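Local coordinates for protein alpha-galactosidase 1 (PDB 3LRK) that hydrolyses terminal, non-reducing alpha-D-galactose residues from alpha-D-galactosides, including galactose oligosaccharides, galactomannans and galactolipids, as a secreted homotetrameric glycosidase of family GH27, at residues G33-N38 with L261-V266; L71-S76 with A122-S127; G111-A116 with K147-Y152. The protein carries 1 engineered substitution. All coordinates share one frame; numbering follows the deposited sequence.

The three contacts sit at the C-terminal ends of the parallel strands of the TIM barrel, where the active site lies. Contact 1 joins the end of strand 32-35 to the loop after strand 258-260, closing a long loop within which contacts 2 and 3 are nested. Contact 2 pairs the loops following strands 68-70 and 109-115; contact 3 pairs strands 109-115 and 145-149 themselves. Along the chain contacts 2 and 3 interleave, and their centres lie about 8 Å apart, whereas contact 1 is centred about 17 Å from contact 2 and 15 Å from contact 3. Contacts 2 and 3 hold D149, D72, D73 and K147, and contact 1 places D35 beside them, consistent with a common pocket.

Contact 1 of 3, residues G33-N38 with L261-V266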
ATOM      1  N   GLY A  33      18.574  -4.295  30.507  1.00 20.73           N
ATOM      2  CA  GLY A  33      18.724  -5.641  31.016  1.00 20.82           C
ATOM      3  C   GLY A  33      19.458  -6.568  30.078  1.00 20.68           C
ATOM      4  O   GLY A  33      20.371  -6.154  29.379  1.00 20.65           O
ATOM      5  N   TRP A  34      19.033  -7.824  30.064  1.00 21.46           N
ATOM      6  CA  TRP A  34      19.668  -8.867  29.275  1.00 21.81           C
ATOM      7  C   TRP A  34      18.637  -9.937  28.914  1.00 22.18           C
ATOM      8  O   TRP A  34      17.726 -10.229  29.694  1.00 21.73           O
ATOM      9  CB  TRP A  34      20.830  -9.474  30.077  1.00 22.41           C
ATOM     10  CG  TRP A  34      21.455 -10.728  29.489  1.00 22.57           C
ATOM     11  CD1 TRP A  34      22.479 -10.788  28.585  1.00 22.55           C
ATOM     12  CD2 TRP A  34      21.115 -12.085  29.797  1.00 23.48           C
ATOM     13  NE1 TRP A  34      22.786 -12.098  28.297  1.00 23.58           N
ATOM     14  CE2 TRP A  34      21.968 -12.916  29.029  1.00 23.68           C
ATOM     15  CE3 TRP A  34      20.169 -12.685  30.645  1.00 24.25           C
ATOM     16  CZ2 TRP A  34      21.901 -14.314  29.079  1.00 23.12           C
ATOM     17  CZ3 TRP A  34      20.106 -14.084  30.693  1.00 24.07           C
ATOM     18  CH2 TRP A  34      20.971 -14.876  29.915  1.00 23.01           C
ATOM     19  N   ASP A  35      18.801 -10.519  27.730  1.00 22.67           N
ATOM     20  CA  ASP A  35      17.941 -11.593  27.242  1.00 23.45           C
ATOM     21  C   ASP A  35      18.865 -12.712  26.733  1.00 24.18           C
ATOM     22  O   ASP A  35      19.868 -12.440  26.066  1.00 24.12           O
ATOM     23  CB  ASP A  35      17.022 -11.047  26.129  1.00 23.29           C
ATOM     24  CG  ASP A  35      16.031 -12.079  25.589  1.00 23.33           C
ATOM     25  OD1 ASP A  35      16.453 -13.192  25.183  1.00 22.24           O
ATOM     26  OD2 ASP A  35      14.809 -11.755  25.531  1.00 21.31           O
ATOM     27  N   ASN A  36      18.522 -13.955  27.050  1.00 25.22           N
ATOM     28  CA  ASN A  36      19.377 -15.114  26.751  1.00 27.53           C
ATOM     29  C   ASN A  36      19.375 -15.596  25.299  1.00 28.42           C
ATOM     30  O   ASN A  36      20.183 -16.457  24.929  1.00 29.02           O
ATOM     31  CB  ASN A  36      18.976 -16.288  27.646  1.00 27.37           C
ATOM     32  CG  ASN A  36      17.595 -16.829  27.305  1.00 27.89           C
ATOM     33  OD1 ASN A  36      17.433 -17.678  26.415  1.00 30.05           O
ATOM     34  ND2 ASN A  36      16.596 -16.338  28.003  1.00 26.64           N
ATOM     35  N   TRP A  37      18.469 -15.061  24.481  1.00 29.49           N
ATOM     36  CA  TRP A  37      18.226 -15.640  23.159  1.00 30.32           C
ATOM     37  C   TRP A  37      19.447 -15.647  22.224  1.00 31.36           C
ATOM     38  O   TRP A  37      19.868 -16.722  21.774  1.00 31.46           O
ATOM     39  CB  TRP A  37      17.014 -15.010  22.451  1.00 30.38           C
ATOM     40  CG  TRP A  37      16.717 -15.769  21.202  1.00 30.13           C
ATOM     41  CD1 TRP A  37      17.023 -15.409  19.925  1.00 31.17           C
ATOM     42  CD2 TRP A  37      16.121 -17.070  21.125  1.00 30.71           C
ATOM     43  NE1 TRP A  37      16.625 -16.397  19.043  1.00 31.65           N
ATOM     44  CE2 TRP A  37      16.072 -17.427  19.757  1.00 31.35           C
ATOM     45  CE3 TRP A  37      15.605 -17.961  22.080  1.00 29.57           C
ATOM     46  CZ2 TRP A  37      15.532 -18.642  19.321  1.00 31.19           C
ATOM     47  CZ3 TRP A  37      15.062 -19.171  21.643  1.00 30.34           C
ATOM     48  CH2 TRP A  37      15.038 -19.499  20.277  1.00 30.65           C
ATOM     49  N   ASN A  38      20.001 -14.466  21.930  1.00 32.07           N
ATOM     50  CA  ASN A  38      21.086 -14.350  20.939  1.00 33.13           C
ATOM     51  C   ASN A  38      22.175 -15.402  21.105  1.00 33.56           C
ATOM     52  O   ASN A  38      22.724 -15.885  20.117  1.00 34.29           O
ATOM     53  CB  ASN A  38      21.713 -12.953  20.928  1.00 32.96           C
ATOM     54  CG  ASN A  38      20.816 -11.901  20.272  1.00 34.07           C
ATOM     55  OD1 ASN A  38      19.850 -12.229  19.569  1.00 36.55           O
ATOM     56  ND2 ASN A  38      21.135 -10.629  20.500  1.00 32.79           N
ATOM     57  N   LEU A 261      14.243  -1.056  19.288  1.00 19.31           N
ATOM     58  CA  LEU A 261      15.040  -1.417  18.113  1.00 19.45           C
ATOM     59  C   LEU A 261      15.728  -2.807  18.223  1.00 19.43           C
ATOM     60  O   LEU A 261      16.658  -3.109  17.462  1.00 19.13           O
ATOM     61  CB  LEU A 261      16.075  -0.323  17.795  1.00 19.24           C
ATOM     62  CG  LEU A 261      15.834   1.202  17.778  1.00 21.67           C
ATOM     63  CD1 LEU A 261      16.662   1.889  16.660  1.00 20.57           C
ATOM     64  CD2 LEU A 261      14.370   1.697  17.807  1.00 19.53           C
ATOM     65  N   ASP A 262      15.249  -3.627  19.166  1.00 19.17           N
ATOM     66  CA  ASP A 262      15.694  -5.016  19.409  1.00 19.53           C
ATOM     67  C   ASP A 262      16.969  -5.052  20.266  1.00 20.22           C
ATOM     68  O   ASP A 262      17.593  -4.022  20.480  1.00 20.62           O
ATOM     69  CB  ASP A 262      15.849  -5.817  18.097  1.00 19.77           C
ATOM     70  CG  ASP A 262      15.759  -7.313  18.296  1.00 19.46           C
ATOM     71  OD1 ASP A 262      15.510  -7.774  19.424  1.00 20.95           O
ATOM     72  OD2 ASP A 262      15.927  -8.045  17.301  1.00 22.46           O
ATOM     73  N   ASN A 263      17.323  -6.228  20.780  1.00 20.39           N
ATOM     74  CA  ASN A 263      18.483  -6.364  21.663  1.00 21.08           C
ATOM     75  C   ASN A 263      19.782  -5.931  20.975  1.00 21.70           C
ATOM     76  O   ASN A 263      19.949  -6.113  19.763  1.00 21.69           O
ATOM     77  CB  ASN A 263      18.629  -7.798  22.158  1.00 20.68           C
ATOM     78  CG  ASN A 263      17.377  -8.335  22.840  1.00 21.89           C
ATOM     79  OD1 ASN A 263      16.365  -7.634  23.016  1.00 24.97           O
ATOM     80  ND2 ASN A 263      17.445  -9.587  23.235  1.00 20.16           N
ATOM     81  N   LEU A 264      20.684  -5.359  21.764  1.00 22.13           N
ATOM     82  CA  LEU A 264      22.003  -4.932  21.306  1.00 22.60           C
ATOM     83  C   LEU A 264      22.860  -6.111  20.868  1.00 23.06           C
ATOM     84  O   LEU A 264      22.890  -7.152  21.533  1.00 23.83           O
ATOM     85  CB  LEU A 264      22.719  -4.146  22.423  1.00 22.43           C
ATOM     86  CG  LEU A 264      22.066  -2.799  22.753  1.00 21.47           C
ATOM     87  CD1 LEU A 264      22.378  -2.306  24.180  1.00 21.01           C
ATOM     88  CD2 LEU A 264      22.425  -1.745  21.689  1.00 20.53           C
ATOM     89  N   GLU A 265      23.555  -5.933  19.750  1.00 23.55           N
ATOM     90  CA  GLU A 265      24.426  -6.950  19.194  1.00 24.30           C
ATOM     91  C   GLU A 265      25.881  -6.694  19.598  1.00 24.05           C
ATOM     92  O   GLU A 265      26.795  -7.372  19.127  1.00 23.67           O
ATOM     93  CB  GLU A 265      24.283  -7.000  17.672  1.00 24.79           C
ATOM     94  CG  GLU A 265      22.881  -7.386  17.192  1.00 26.14           C
ATOM     95  CD  GLU A 265      22.638  -8.890  17.159  1.00 29.43           C
ATOM     96  OE1 GLU A 265      23.434  -9.678  17.719  1.00 29.85           O
ATOM     97  OE2 GLU A 265      21.626  -9.294  16.565  1.00 31.60           O
ATOM     98  N   VAL A 266      26.078  -5.710  20.475  1.00 24.14           N
ATOM     99  CA  VAL A 266      27.386  -5.447  21.062  1.00 23.46           C
ATOM    100  C   VAL A 266      27.865  -6.735  21.741  1.00 23.30           C
ATOM    101  O   VAL A 266      27.143  -7.335  22.536  1.00 22.11           O
ATOM    102  CB  VAL A 266      27.340  -4.263  22.070  1.00 23.65           C
ATOM    103  CG1 VAL A 266      28.713  -4.024  22.709  1.00 23.79           C
ATOM    104  CG2 VAL A 266      26.852  -2.985  21.386  1.00 23.23           C
TER
HETATM  105  O   HOH W   1      14.304  -9.115  24.982  1.00 17.99           O
HETATM  106  O   HOH W   2      19.518 -11.981  23.313  1.00 31.42           O
HETATM  107  O   HOH W   3      19.537  -8.882  19.264  1.00 28.17           O
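The side chains of D35 and N263 meet across the barrel rim almost entirely through water. Their direct touch is a packing one: ND2 of N263 lies 3.3 Å from CB of D35, the two side chains crossing at about a right angle with carboxylate and amide planes 49° apart. Further along, N38 reaches toward E265, its ND2 standing 3.7 Å from OE1 of E265; here the amide and carboxylate planes are nearly parallel, 6° apart, yet no hydrogen bond joins the two segments directly.

Three waters make up the difference. One donates to OD2 of D35 at 2.7 Å and, over a longer distance, to OD1 of N263. A second is gripped by three groups: it donates to O of D35, and accepts from N of N38 and from ND2 of N263, the latter at 3.2 Å. The two ends of the N263 amide are thus each tied through water to D35. The third water accepts from ND2 of N38 at 2.7 Å and lies 2.8 Å from the backbone O of N263.

Bonds within each segment hold D35 and D262. With CG of D35 anti to its own nitrogen (chi1 -177°), OD1 turns back to accept from N of W37 at 2.8 Å, a capping bond at the turn that leads into the helix. OD1 of D262 accepts from N of N263 from above the carboxylate plane, while its OD2 takes N of V210 and a bound glycerol.

I291 of strand 290-292 packs against both D35 and N263. The carboxylates of D35 and D72 come close; K147 salt-bridges D72 but makes only a long, weak ion pair with D35. This solvent-bridged contact between TIM-barrel strand ends probably forms part of the wall of the GH27 substrate pocket.

Contact 2 of 3, residues L71-S76 with A122-S127; sequences LDDCWS and AGYPGS
C74 sits on the ring of Y124, and this aromatic packing makes up the middle of the contact. CA of C74 stands 3.5 Å from the ring centroid and only 11° off its normal, a CH-pi contact squarely over the face, with CB reaching the CE1 side. The sulfur approaches obliquely, SG lying 4.7 Å from the centroid of the Y124 ring, and packs on CB of A122 as well. At the rim of the same ring, near its plane, O of S76 comes to 3.2 Å from CD2.

The polar link between the loops is a single hydrogen bond, N of A122 to OD2 of D73, 2.9 Å long and on the syn side of the carboxylate, 31° out of its plane. The other oxygen, OD1, turns back to accept from N of C74 on the anti side and also bonds to T120, so the carboxylate is held at both oxygens. That fixes the group's rotation, and OD2 additionally meets a bound glycerol.

A water bridges S76 and P125. It bonds to OG of S76 at 2.7 Å and donates to O of P125, and the same OG rests 3.4 Å from CD of P125. The position of OG between the backbone N and C (chi1 56°) turns it to this side.

Separately, a disulfide from C74 to C42 ties the first loop to the chain just after helix 37-40. The D73-A122 bond, the C74-Y124 packing and the water clasp together two loops above adjacent barrel strands, presenting D72 and D73 at the substrate-binding site of a GH27 alpha-galactosidase.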
ATOM      1  N   LEU A  71      14.163 -14.012  30.523  1.00 19.67           N
ATOM      2  CA  LEU A  71      14.130 -15.371  30.012  1.00 19.78           C
ATOM      3  C   LEU A  71      13.234 -15.361  28.778  1.00 20.45           C
ATOM      4  O   LEU A  71      12.078 -14.926  28.853  1.00 20.26           O
ATOM      5  CB  LEU A  71      13.562 -16.322  31.065  1.00 19.27           C
ATOM      6  CG  LEU A  71      13.304 -17.789  30.669  1.00 19.17           C
ATOM      7  CD1 LEU A  71      14.599 -18.541  30.403  1.00 20.11           C
ATOM      8  CD2 LEU A  71      12.473 -18.487  31.720  1.00 18.27           C
ATOM      9  N   ASP A  72      13.772 -15.840  27.661  1.00 20.60           N
ATOM     10  CA  ASP A  72      13.069 -15.819  26.376  1.00 20.90           C
ATOM     11  C   ASP A  72      12.288 -17.128  26.152  1.00 20.71           C
ATOM     12  O   ASP A  72      11.748 -17.694  27.098  1.00 21.12           O
ATOM     13  CB  ASP A  72      14.073 -15.515  25.248  1.00 20.81           C
ATOM     14  CG  ASP A  72      13.445 -14.757  24.074  1.00 22.15           C
ATOM     15  OD1 ASP A  72      13.384 -13.509  24.107  1.00 22.96           O
ATOM     16  OD2 ASP A  72      13.023 -15.421  23.106  1.00 23.23           O
ATOM     17  N   ASP A  73      12.215 -17.584  24.901  1.00 21.28           N
ATOM     18  CA  ASP A  73      11.375 -18.712  24.464  1.00 21.64           C
ATOM     19  C   ASP A  73      11.860 -20.061  25.036  1.00 22.61           C
ATOM     20  O   ASP A  73      12.905 -20.123  25.685  1.00 22.84           O
ATOM     21  CB  ASP A  73      11.398 -18.749  22.924  1.00 21.04           C
ATOM     22  CG  ASP A  73      10.134 -19.359  22.290  1.00 21.18           C
ATOM     23  OD1 ASP A  73       9.345 -20.085  22.944  1.00 18.91           O
ATOM     24  OD2 ASP A  73       9.931 -19.089  21.088  1.00 19.36           O
ATOM     25  N   CYS A  74      11.088 -21.127  24.788  1.00 23.33           N
ATOM     26  CA  CYS A  74      11.485 -22.533  25.055  1.00 24.27           C
ATOM     27  C   CYS A  74      11.594 -22.935  26.527  1.00 24.14           C
ATOM     28  O   CYS A  74      12.387 -23.825  26.889  1.00 24.59           O
ATOM     29  CB  CYS A  74      12.797 -22.889  24.340  1.00 24.60           C
ATOM     30  SG  CYS A  74      13.108 -21.986  22.822  1.00 27.44           S
ATOM     31  N   TRP A  75      10.788 -22.308  27.376  1.00 23.21           N
ATOM     32  CA  TRP A  75      10.926 -22.498  28.818  1.00 22.16           C
ATOM     33  C   TRP A  75       9.864 -23.464  29.361  1.00 22.32           C
ATOM     34  O   TRP A  75      10.054 -24.072  30.420  1.00 22.30           O
ATOM     35  CB  TRP A  75      10.880 -21.133  29.538  1.00 20.86           C
ATOM     36  CG  TRP A  75       9.572 -20.421  29.365  1.00 20.24           C
ATOM     37  CD1 TRP A  75       9.276 -19.450  28.439  1.00 19.02           C
ATOM     38  CD2 TRP A  75       8.366 -20.639  30.113  1.00 19.79           C
ATOM     39  NE1 TRP A  75       7.964 -19.047  28.577  1.00 17.63           N
ATOM     40  CE2 TRP A  75       7.380 -19.761  29.588  1.00 18.07           C
ATOM     41  CE3 TRP A  75       8.020 -21.481  31.181  1.00 18.47           C
ATOM     42  CZ2 TRP A  75       6.079 -19.706  30.093  1.00 18.01           C
ATOM     43  CZ3 TRP A  75       6.722 -21.430  31.680  1.00 19.14           C
ATOM     44  CH2 TRP A  75       5.765 -20.534  31.135  1.00 19.12           C
ATOM     45  N   SER A  76       8.750 -23.593  28.630  1.00 21.54           N
ATOM     46  CA  SER A  76       7.602 -24.398  29.055  1.00 21.54           C
ATOM     47  C   SER A  76       7.622 -25.811  28.461  1.00 21.95           C
ATOM     48  O   SER A  76       8.349 -26.091  27.504  1.00 22.06           O
ATOM     49  CB  SER A  76       6.290 -23.713  28.654  1.00 21.47           C
ATOM     50  OG  SER A  76       6.259 -23.455  27.258  1.00 20.58           O
ATOM     51  N   ALA A 122       9.299 -20.509  18.679  1.00 21.92           N
ATOM     52  CA  ALA A 122       9.950 -21.824  18.684  1.00 22.13           C
ATOM     53  C   ALA A 122       8.976 -22.995  18.827  1.00 22.26           C
ATOM     54  O   ALA A 122       9.397 -24.148  18.949  1.00 22.69           O
ATOM     55  CB  ALA A 122      11.033 -21.883  19.760  1.00 22.46           C
ATOM     56  N   GLY A 123       7.676 -22.698  18.823  1.00 22.44           N
ATOM     57  CA  GLY A 123       6.630 -23.725  18.787  1.00 22.16           C
ATOM     58  C   GLY A 123       6.129 -24.245  20.114  1.00 21.95           C
ATOM     59  O   GLY A 123       5.504 -25.306  20.168  1.00 21.45           O
ATOM     60  N   TYR A 124       6.404 -23.501  21.188  1.00 21.58           N
ATOM     61  CA  TYR A 124       5.890 -23.810  22.522  1.00 21.40           C
ATOM     62  C   TYR A 124       4.507 -23.181  22.699  1.00 21.10           C
ATOM     63  O   TYR A 124       4.093 -22.401  21.851  1.00 21.56           O
ATOM     64  CB  TYR A 124       6.883 -23.295  23.575  1.00 21.53           C
ATOM     65  CG  TYR A 124       8.182 -24.054  23.526  1.00 22.25           C
ATOM     66  CD1 TYR A 124       9.110 -23.829  22.500  1.00 22.90           C
ATOM     67  CD2 TYR A 124       8.468 -25.032  24.481  1.00 22.97           C
ATOM     68  CE1 TYR A 124      10.301 -24.544  22.441  1.00 24.11           C
ATOM     69  CE2 TYR A 124       9.659 -25.759  24.427  1.00 24.75           C
ATOM     70  CZ  TYR A 124      10.567 -25.500  23.413  1.00 25.00           C
ATOM     71  OH  TYR A 124      11.740 -26.198  23.367  1.00 26.22           O
ATOM     72  N   PRO A 125       3.774 -23.540  23.780  1.00 21.03           N
ATOM     73  CA  PRO A 125       2.427 -22.994  23.991  1.00 20.48           C
ATOM     74  C   PRO A 125       2.369 -21.468  23.988  1.00 20.03           C
ATOM     75  O   PRO A 125       3.109 -20.811  24.720  1.00 19.69           O
ATOM     76  CB  PRO A 125       2.025 -23.535  25.366  1.00 20.44           C
ATOM     77  CG  PRO A 125       2.895 -24.729  25.581  1.00 20.71           C
ATOM     78  CD  PRO A 125       4.152 -24.511  24.829  1.00 20.89           C
ATOM     79  N   GLY A 126       1.480 -20.931  23.156  1.00 19.95           N
ATOM     80  CA  GLY A 126       1.255 -19.492  23.059  1.00 19.67           C
ATOM     81  C   GLY A 126       0.023 -19.059  23.832  1.00 19.17           C
ATOM     82  O   GLY A 126      -0.794 -19.892  24.239  1.00 19.78           O
ATOM     83  N   SER A 127      -0.116 -17.747  24.036  1.00 18.58           N
ATOM     84  CA  SER A 127      -1.126 -17.207  24.939  1.00 18.48           C
ATOM     85  C   SER A 127      -2.410 -16.677  24.287  1.00 18.64           C
ATOM     86  O   SER A 127      -3.311 -16.225  24.998  1.00 18.47           O
ATOM     87  CB  SER A 127      -0.525 -16.078  25.797  1.00 18.56           C
ATOM     88  OG  SER A 127       0.549 -16.549  26.584  1.00 18.40           O
TER
HETATM   89  O   HOH W   4       5.376 -21.052  26.304  1.00 20.37           O

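Contact 3 of 3, residues G111-A116 with K147-Y152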
ATOM      1  N   GLY A 111      12.109 -11.095  33.898  1.00 19.29           N
ATOM      2  CA  GLY A 111      11.292 -11.060  32.689  1.00 19.48           C
ATOM      3  C   GLY A 111      11.039 -12.456  32.144  1.00 19.32           C
ATOM      4  O   GLY A 111      11.897 -13.345  32.241  1.00 19.39           O
ATOM      5  N   MET A 112       9.845 -12.649  31.592  1.00 18.86           N
ATOM      6  CA  MET A 112       9.471 -13.904  30.930  1.00 18.79           C
ATOM      7  C   MET A 112       8.893 -13.624  29.543  1.00 18.71           C
ATOM      8  O   MET A 112       8.779 -12.469  29.135  1.00 18.79           O
ATOM      9  CB  MET A 112       8.517 -14.736  31.800  1.00 18.20           C
ATOM     10  CG  MET A 112       9.271 -15.558  32.855  1.00 18.60           C
ATOM     11  SD  MET A 112       8.328 -16.839  33.684  1.00 19.45           S
ATOM     12  CE  MET A 112       8.274 -18.090  32.408  1.00 17.38           C
ATOM     13  N   TYR A 113       8.548 -14.686  28.823  1.00 19.22           N
ATOM     14  CA  TYR A 113       8.204 -14.584  27.411  1.00 19.53           C
ATOM     15  C   TYR A 113       6.965 -15.417  27.049  1.00 19.49           C
ATOM     16  O   TYR A 113       6.771 -16.533  27.538  1.00 19.56           O
ATOM     17  CB  TYR A 113       9.421 -14.997  26.564  1.00 19.70           C
ATOM     18  CG  TYR A 113       9.130 -15.257  25.097  1.00 20.64           C
ATOM     19  CD1 TYR A 113       8.633 -16.495  24.680  1.00 20.56           C
ATOM     20  CD2 TYR A 113       9.381 -14.279  24.123  1.00 20.86           C
ATOM     21  CE1 TYR A 113       8.353 -16.743  23.344  1.00 21.32           C
ATOM     22  CE2 TYR A 113       9.112 -14.527  22.775  1.00 20.14           C
ATOM     23  CZ  TYR A 113       8.598 -15.762  22.397  1.00 21.38           C
ATOM     24  OH  TYR A 113       8.316 -16.038  21.065  1.00 21.53           O
ATOM     25  N   SER A 114       6.120 -14.844  26.197  1.00 19.03           N
ATOM     26  CA  SER A 114       5.116 -15.613  25.490  1.00 19.01           C
ATOM     27  C   SER A 114       4.883 -15.018  24.104  1.00 18.75           C
ATOM     28  O   SER A 114       5.635 -14.144  23.659  1.00 18.60           O
ATOM     29  CB  SER A 114       3.812 -15.693  26.296  1.00 18.67           C
ATOM     30  OG  SER A 114       3.031 -16.769  25.811  1.00 20.34           O
ATOM     31  N   SER A 115       3.869 -15.526  23.412  1.00 18.61           N
ATOM     32  CA  SER A 115       3.484 -14.998  22.102  1.00 18.14           C
ATOM     33  C   SER A 115       1.986 -14.800  22.070  1.00 17.47           C
ATOM     34  O   SER A 115       1.242 -15.610  22.623  1.00 17.38           O
ATOM     35  CB  SER A 115       3.903 -15.962  20.979  1.00 18.33           C
ATOM     36  OG  SER A 115       3.634 -15.421  19.694  1.00 18.54           O
ATOM     37  N   ALA A 116       1.560 -13.720  21.409  1.00 17.10           N
ATOM     38  CA  ALA A 116       0.156 -13.435  21.151  1.00 16.81           C
ATOM     39  C   ALA A 116      -0.307 -14.312  19.985  1.00 17.39           C
ATOM     40  O   ALA A 116      -0.831 -13.827  18.972  1.00 16.73           O
ATOM     41  CB  ALA A 116      -0.035 -11.963  20.824  1.00 16.11           C
ATOM     42  N   LYS A 147       7.882 -10.099  27.685  1.00 18.65           N
ATOM     43  CA  LYS A 147       8.114  -9.882  26.257  1.00 18.98           C
ATOM     44  C   LYS A 147       7.064 -10.705  25.488  1.00 18.95           C
ATOM     45  O   LYS A 147       6.930 -11.912  25.705  1.00 18.56           O
ATOM     46  CB  LYS A 147       9.553 -10.264  25.886  1.00 18.99           C
ATOM     47  CG  LYS A 147       9.807 -10.362  24.391  1.00 20.83           C
ATOM     48  CD  LYS A 147      11.217 -10.799  24.072  1.00 22.07           C
ATOM     49  CE  LYS A 147      11.339 -11.081  22.585  1.00 23.77           C
ATOM     50  NZ  LYS A 147      12.747 -11.291  22.155  1.00 26.08           N
ATOM     51  N   TYR A 148       6.310 -10.052  24.597  1.00 18.00           N
ATOM     52  CA  TYR A 148       5.090 -10.673  24.091  1.00 17.96           C
ATOM     53  C   TYR A 148       5.075 -10.676  22.565  1.00 17.53           C
ATOM     54  O   TYR A 148       4.803  -9.664  21.929  1.00 16.82           O
ATOM     55  CB  TYR A 148       3.843 -10.010  24.726  1.00 17.36           C
ATOM     56  CG  TYR A 148       2.558 -10.810  24.648  1.00 17.30           C
ATOM     57  CD1 TYR A 148       2.508 -12.149  25.063  1.00 16.69           C
ATOM     58  CD2 TYR A 148       1.376 -10.217  24.184  1.00 15.64           C
ATOM     59  CE1 TYR A 148       1.321 -12.879  25.003  1.00 18.09           C
ATOM     60  CE2 TYR A 148       0.193 -10.926  24.128  1.00 14.75           C
ATOM     61  CZ  TYR A 148       0.164 -12.258  24.521  1.00 17.49           C
ATOM     62  OH  TYR A 148      -1.015 -12.971  24.450  1.00 16.34           O
ATOM     63  N   ASP A 149       5.359 -11.850  22.012  1.00 17.26           N
ATOM     64  CA  ASP A 149       5.715 -12.030  20.606  1.00 17.13           C
ATOM     65  C   ASP A 149       4.500 -12.017  19.671  1.00 16.85           C
ATOM     66  O   ASP A 149       3.386 -11.754  20.115  1.00 17.52           O
ATOM     67  CB  ASP A 149       6.512 -13.331  20.433  1.00 16.71           C
ATOM     68  CG  ASP A 149       7.649 -13.198  19.419  1.00 17.39           C
ATOM     69  OD1 ASP A 149       7.468 -12.570  18.354  1.00 16.07           O
ATOM     70  OD2 ASP A 149       8.744 -13.718  19.703  1.00 16.57           O
ATOM     71  N   ASN A 150       4.738 -12.321  18.393  1.00 16.48           N
ATOM     72  CA  ASN A 150       3.724 -12.189  17.328  1.00 16.33           C
ATOM     73  C   ASN A 150       3.727 -13.365  16.359  1.00 16.44           C
ATOM     74  O   ASN A 150       3.187 -13.275  15.247  1.00 16.23           O
ATOM     75  CB  ASN A 150       3.940 -10.878  16.565  1.00 16.08           C
ATOM     76  CG  ASN A 150       2.779 -10.516  15.645  1.00 14.55           C
ATOM     77  OD1 ASN A 150       1.617 -10.726  15.977  1.00 15.76           O
ATOM     78  ND2 ASN A 150       3.103  -9.942  14.491  1.00 13.47           N
ATOM     79  N   CYS A 151       4.339 -14.469  16.777  1.00 16.31           N
ATOM     80  CA  CYS A 151       4.280 -15.707  15.994  1.00 17.42           C
ATOM     81  C   CYS A 151       2.942 -16.421  16.127  1.00 17.23           C
ATOM     82  O   CYS A 151       2.344 -16.416  17.196  1.00 16.94           O
ATOM     83  CB  CYS A 151       5.416 -16.646  16.408  1.00 17.31           C
ATOM     84  SG  CYS A 151       6.973 -16.095  15.708  1.00 21.07           S
ATOM     85  N   TYR A 152       2.487 -17.035  15.025  1.00 17.97           N
ATOM     86  CA  TYR A 152       1.272 -17.872  14.996  1.00 18.07           C
ATOM     87  C   TYR A 152       0.005 -17.181  15.496  1.00 17.79           C
ATOM     88  O   TYR A 152      -0.757 -17.732  16.306  1.00 17.10           O
ATOM     89  CB  TYR A 152       1.542 -19.218  15.703  1.00 19.00           C
ATOM     90  CG  TYR A 152       2.739 -19.883  15.072  1.00 19.63           C
ATOM     91  CD1 TYR A 152       3.961 -19.949  15.745  1.00 20.66           C
ATOM     92  CD2 TYR A 152       2.665 -20.394  13.771  1.00 19.96           C
ATOM     93  CE1 TYR A 152       5.084 -20.522  15.148  1.00 21.31           C
ATOM     94  CE2 TYR A 152       3.786 -20.974  13.159  1.00 21.04           C
ATOM     95  CZ  TYR A 152       4.982 -21.047  13.864  1.00 22.40           C
ATOM     96  OH  TYR A 152       6.093 -21.598  13.274  1.00 21.50           O
TER
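Strands 111-115 and 147-149 run side by side in parallel, their axes 4.4 Å apart at closest and inclined by 20°. Y113 pairs with K147, S114 with Y148 and S115 with D149. The ladder begins with N of K147 on O of M112, continues with N of S114 on O of K147 and N of D149 on O of S114, and closes with N of A116 on O of D149. That last donor lies above the carbonyl plane and not on a lone pair, at the point where the first chain has left its strand and the second is about to.

On the side of the sheet bearing Y113, K147 and D149, the hydroxyl of Y113 donates to OD2 of D149 at 2.7 Å. It meets the anti side, 33° out of the carboxylate plane, and ring and carboxylate stand almost perpendicular, 86° apart. OD1 of the nucleophile accepts from N of N150, so both carboxylate oxygens have a partner and the group's rotation is restrained. The extended chain of K147 crosses the ring edge of Y113 obliquely, CD lying in the ring plane 3.9 Å from CD2 of Y113, and delivers NZ to a salt bridge with D72. Nearby, OG of S115 donates to O of C151, 3.0 Å away, in the carbonyl plane and on a lone pair.

On the other side, the Y148 ring lies against the S114-A116 backbone. N of A116 is over one face, offset toward the rim, CB of A116 comes 3.5 Å from CE2, and CB of S114 is at the ring edge.

The disulfide from C151 to C121 ties the two strand-end loops together. Helix 131-140 links the strands as a beta-alpha-beta crossover, packing F138 on M112 and S114, while helix 160-177 sends Y167 to A116 and M170 to Y148; strands 68-70 and 182-185 continue the sheet beyond.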